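Local coordinates for protein alginate lyase (Paenibacillus sp. FPU-7, PDB 6KFN) that cleaves the polysaccharide alginate by beta-elimination, acting as a lyase built on a right-handed parallel beta-helix, at residues Asp166-Pro177 with Thr190-Asn201. Sequence-based numbering, arbitrary orientation. Where two conformers were deposited one is given.
Sequences DRNVISGVRIGP and TVGTIVENSVFN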
loop_
_atom_site.group_PDB
_atom_site.type_symbol
_atom_site.label_atom_id
_atom_site.label_comp_id
_atom_site.label_asym_id
_atom_site.label_seq_id
_atom_site.Cartn_x
_atom_site.Cartn_y
_atom_site.Cartn_z
ATOM N N ASP A 166 -7.830 -8.184 5.728
ATOM C CA ASP A 166 -7.218 -9.484 5.529
ATOM C C ASP A 166 -7.086 -9.853 4.052
ATOM O O ASP A 166 -7.882 -9.441 3.201
ATOM C CB ASP A 166 -8.031 -10.550 6.245
ATOM C CG ASP A 166 -7.926 -10.441 7.798
ATOM O OD1 ASP A 166 -7.117 -9.653 8.307
ATOM O OD2 ASP A 166 -8.664 -11.164 8.501
ATOM N N ARG A 167 -6.080 -10.693 3.775
ATOM C CA ARG A 167 -5.900 -11.286 2.460
ATOM C C ARG A 167 -5.726 -10.240 1.363
ATOM O O ARG A 167 -6.062 -10.474 0.209
ATOM C CB ARG A 167 -7.020 -12.296 2.115
ATOM C CG ARG A 167 -7.141 -13.418 3.133
ATOM C CD ARG A 167 -8.383 -14.310 2.848
ATOM N NE ARG A 167 -9.617 -13.563 2.908
ATOM C CZ ARG A 167 -10.219 -13.113 3.995
ATOM N NH1 ARG A 167 -9.873 -13.560 5.197
ATOM N NH2 ARG A 167 -11.192 -12.234 3.897
ATOM N N ASN A 168 -5.154 -9.089 1.716
ATOM C CA ASN A 168 -4.834 -8.087 0.717
ATOM C C ASN A 168 -3.500 -8.409 0.071
ATOM O O ASN A 168 -2.579 -8.907 0.705
ATOM C CB ASN A 168 -4.823 -6.692 1.354
ATOM C CG ASN A 168 -6.197 -6.315 1.847
ATOM O OD1 ASN A 168 -7.149 -6.282 1.054
ATOM N ND2 ASN A 168 -6.330 -6.010 3.135
ATOM N N VAL A 169 -3.433 -8.134 -1.239
ATOM C CA VAL A 169 -2.307 -8.490 -2.078
ATOM C C VAL A 169 -1.674 -7.241 -2.664
ATOM O O VAL A 169 -2.368 -6.384 -3.216
ATOM C CB VAL A 169 -2.737 -9.461 -3.185
ATOM C CG1 VAL A 169 -1.584 -9.797 -4.113
ATOM C CG2 VAL A 169 -3.349 -10.742 -2.582
ATOM N N ILE A 170 -0.348 -7.183 -2.587
ATOM C CA ILE A 170 0.482 -6.142 -3.143
ATOM C C ILE A 170 1.410 -6.848 -4.125
ATOM O O ILE A 170 2.228 -7.666 -3.698
ATOM C CB ILE A 170 1.276 -5.433 -2.032
ATOM C CG1 ILE A 170 0.315 -4.743 -1.021
ATOM C CG2 ILE A 170 2.298 -4.469 -2.622
ATOM C CD1 ILE A 170 0.817 -4.587 0.328
ATOM N N SER A 171 1.230 -6.622 -5.438
ATOM C CA SER A 171 1.865 -7.457 -6.454
ATOM C C SER A 171 2.454 -6.618 -7.563
ATOM O O SER A 171 1.743 -5.881 -8.234
ATOM C CB SER A 171 0.840 -8.433 -7.029
ATOM O OG SER A 171 1.406 -9.260 -7.974
ATOM N N GLY A 172 3.766 -6.714 -7.784
ATOM C CA GLY A 172 4.355 -5.971 -8.880
ATOM C C GLY A 172 4.301 -4.471 -8.687
ATOM O O GLY A 172 4.057 -3.726 -9.646
ATOM N N VAL A 173 4.498 -4.006 -7.463
ATOM C CA VAL A 173 4.472 -2.583 -7.141
ATOM C C VAL A 173 5.889 -2.076 -6.938
ATOM O O VAL A 173 6.729 -2.764 -6.384
ATOM C CB VAL A 173 3.557 -2.329 -5.903
ATOM C CG1 VAL A 173 3.457 -0.871 -5.443
ATOM C CG2 VAL A 173 2.129 -2.831 -6.209
ATOM N N ARG A 174 6.120 -0.846 -7.333
ATOM C CA ARG A 174 7.349 -0.129 -7.033
ATOM C C ARG A 174 7.031 0.891 -5.959
ATOM O O ARG A 174 6.087 1.658 -6.099
ATOM C CB ARG A 174 7.847 0.603 -8.273
ATOM C CG ARG A 174 9.250 1.162 -8.130
ATOM C CD ARG A 174 9.647 1.813 -9.463
ATOM N NE ARG A 174 10.055 0.780 -10.395
ATOM C CZ ARG A 174 11.257 0.203 -10.407
ATOM N NH1 ARG A 174 12.215 0.588 -9.573
ATOM N NH2 ARG A 174 11.508 -0.781 -11.257
ATOM N N ILE A 175 7.798 0.875 -4.883
ATOM C CA ILE A 175 7.583 1.774 -3.768
ATOM C C ILE A 175 8.885 2.532 -3.532
ATOM O O ILE A 175 9.955 1.921 -3.490
ATOM C CB ILE A 175 7.074 1.077 -2.497
ATOM C CG1 ILE A 175 5.901 0.167 -2.848
ATOM C CG2 ILE A 175 6.705 2.098 -1.442
ATOM C CD1 ILE A 175 5.406 -0.691 -1.698
ATOM N N GLY A 176 8.777 3.852 -3.380
ATOM C CA GLY A 176 9.930 4.721 -3.282
ATOM C C GLY A 176 10.302 5.280 -4.633
ATOM O O GLY A 176 9.766 4.854 -5.664
ATOM N N PRO A 177 11.230 6.220 -4.679
ATOM C CA PRO A 177 11.887 6.850 -3.534
ATOM C C PRO A 177 10.925 7.844 -2.856
ATOM O O PRO A 177 9.783 8.028 -3.250
ATOM C CB PRO A 177 13.082 7.533 -4.170
ATOM C CG PRO A 177 12.523 8.030 -5.497
ATOM C CD PRO A 177 11.604 6.892 -5.949
ATOM N N THR A 190 -4.177 -8.006 11.181
ATOM C CA THR A 190 -4.361 -8.445 9.807
ATOM C C THR A 190 -3.831 -9.853 9.628
ATOM O O THR A 190 -2.849 -10.253 10.268
ATOM C CB THR A 190 -3.669 -7.498 8.814
ATOM O OG1 THR A 190 -2.231 -7.606 8.910
ATOM C CG2 THR A 190 -4.122 -6.063 8.972
ATOM N N VAL A 191 -4.459 -10.581 8.707
ATOM C CA VAL A 191 -4.084 -11.949 8.386
ATOM C C VAL A 191 -3.952 -12.103 6.881
ATOM O O VAL A 191 -4.836 -11.710 6.138
ATOM C CB VAL A 191 -5.130 -12.937 8.943
ATOM C CG1 VAL A 191 -4.872 -14.303 8.539
ATOM C CG2 VAL A 191 -5.234 -12.830 10.462
ATOM N N GLY A 192 -2.855 -12.730 6.446
ATOM C CA GLY A 192 -2.756 -13.206 5.082
ATOM C C GLY A 192 -2.308 -12.203 4.034
ATOM O O GLY A 192 -2.534 -12.411 2.846
ATOM N N THR A 193 -1.697 -11.101 4.454
ATOM C CA THR A 193 -1.195 -10.112 3.505
ATOM C C THR A 193 -0.107 -10.743 2.647
ATOM O O THR A 193 0.809 -11.371 3.180
ATOM C CB THR A 193 -0.607 -8.919 4.267
ATOM O OG1 THR A 193 -1.562 -8.398 5.199
ATOM C CG2 THR A 193 -0.241 -7.786 3.312
ATOM N N ILE A 194 -0.167 -10.505 1.340
ATOM C CA ILE A 194 0.848 -10.970 0.401
ATOM C C ILE A 194 1.547 -9.755 -0.188
ATOM O O ILE A 194 0.892 -8.829 -0.664
ATOM C CB ILE A 194 0.219 -11.824 -0.726
ATOM C CG1 ILE A 194 -0.486 -13.042 -0.162
ATOM C CG2 ILE A 194 1.302 -12.191 -1.782
ATOM C CD1 ILE A 194 -1.138 -13.927 -1.188
ATOM N N VAL A 195 2.892 -9.794 -0.193
ATOM C CA VAL A 195 3.704 -8.797 -0.881
ATOM C C VAL A 195 4.609 -9.584 -1.831
ATOM O O VAL A 195 5.448 -10.362 -1.361
ATOM C CB VAL A 195 4.576 -7.983 0.075
ATOM C CG1 VAL A 195 5.378 -6.966 -0.726
ATOM C CG2 VAL A 195 3.701 -7.301 1.145
ATOM N N GLU A 196 4.421 -9.399 -3.132
ATOM C CA GLU A 196 5.137 -10.233 -4.098
ATOM C C GLU A 196 5.603 -9.404 -5.268
ATOM O O GLU A 196 4.951 -8.435 -5.694
ATOM C CB GLU A 196 4.264 -11.402 -4.620
ATOM C CG GLU A 196 3.036 -10.915 -5.390
ATOM C CD GLU A 196 2.196 -12.032 -5.984
ATOM O OE1 GLU A 196 2.353 -13.190 -5.523
ATOM O OE2 GLU A 196 1.349 -11.727 -6.864
ATOM N N ASN A 197 6.730 -9.818 -5.849
ATOM C CA ASN A 197 7.191 -9.320 -7.143
ATOM C C ASN A 197 7.369 -7.802 -7.175
ATOM O O ASN A 197 7.210 -7.189 -8.241
ATOM C CB ASN A 197 6.266 -9.772 -8.278
ATOM C CG ASN A 197 6.027 -11.255 -8.270
ATOM O OD1 ASN A 197 6.882 -12.021 -7.974
ATOM N ND2 ASN A 197 4.817 -11.652 -8.644
ATOM N N SER A 198 7.691 -7.210 -6.042
ATOM C CA SER A 198 7.727 -5.771 -5.889
ATOM C C SER A 198 9.178 -5.286 -5.737
ATOM O O SER A 198 10.094 -6.072 -5.528
ATOM C CB SER A 198 6.831 -5.347 -4.727
ATOM O OG SER A 198 5.456 -5.627 -5.049
ATOM N N VAL A 199 9.350 -3.966 -5.877
ATOM C CA VAL A 199 10.665 -3.347 -5.852
ATOM C C VAL A 199 10.615 -2.168 -4.896
ATOM O O VAL A 199 9.759 -1.286 -5.035
ATOM C CB VAL A 199 11.133 -2.894 -7.244
ATOM C CG1 VAL A 199 12.535 -2.258 -7.146
ATOM C CG2 VAL A 199 11.137 -4.064 -8.207
ATOM N N PHE A 200 11.548 -2.148 -3.947
ATOM C CA PHE A 200 11.612 -1.140 -2.895
ATOM C C PHE A 200 12.846 -0.270 -3.111
ATOM O O PHE A 200 13.975 -0.741 -2.990
ATOM C CB PHE A 200 11.679 -1.811 -1.527
ATOM C CG PHE A 200 10.639 -2.886 -1.335
ATOM C CD1 PHE A 200 9.298 -2.669 -1.669
ATOM C CD2 PHE A 200 11.001 -4.144 -0.878
ATOM C CE1 PHE A 200 8.365 -3.700 -1.553
ATOM C CE2 PHE A 200 10.065 -5.161 -0.735
ATOM C CZ PHE A 200 8.747 -4.949 -1.082
ATOM N N ASN A 201 12.624 1.011 -3.414
ATOM C CA ASN A 201 13.699 2.001 -3.515
ATOM C C ASN A 201 13.741 2.727 -2.183
ATOM O O ASN A 201 12.913 3.592 -1.894
ATOM C CB ASN A 201 13.438 2.959 -4.672
ATOM C CG ASN A 201 14.518 4.018 -4.791
ATOM O OD1 ASN A 201 15.279 4.241 -3.839
ATOM N ND2 ASN A 201 14.565 4.673 -5.918
HETATM O O HOH W 1 -4.236 -8.056 4.322
HETATM O O HOH W 2 3.264 -9.419 -9.993
#
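On the buried face I170 and V195 run alongside each other into the interior, CD1 of I170 resting 4.0 Å from CG2 of V195. Further along, CD1 of I175 comes up to the edge of the F200 ring, 4.2 Å from CE1. I149 and I184 of the facing strands close over I170 and I175, so this side is packed with hydrocarbon, aliphatic and aromatic. The segments are equivalent stretches of successive coils of a right-handed beta-helix, and strands 169-171 and 194-196 run parallel, their short axes 4.7 Å apart, laddered by bonds such as I170 N to I194 O. At the bend between the strand pairs, the buried S198 hydroxyl is built into the ladder: its OG accepts from V173 N (3.1 Å, 164°) and donates to E196 O, which also takes G172 N. The outer face, carrying V169, S171, R174, I194, E196 and V199, is looser and more polar. There S171 OG, anti to its own nitrogen (chi1 -179°), donates to the anti lone pair of E196 OE2 at 2.7 Å in one of two conformers of E196, while a water joins the same hydroxyl to N197 ND2; R225 holds the other carboxylate oxygen, OE1. At the partly exposed start of the pair, D166 OD1 accepts V191 N (2.8 Å) from well above the carboxylate plane. With an alanine here, V191 N would probably lose this acceptor and the loop at T190 and V191 its side-chain tether.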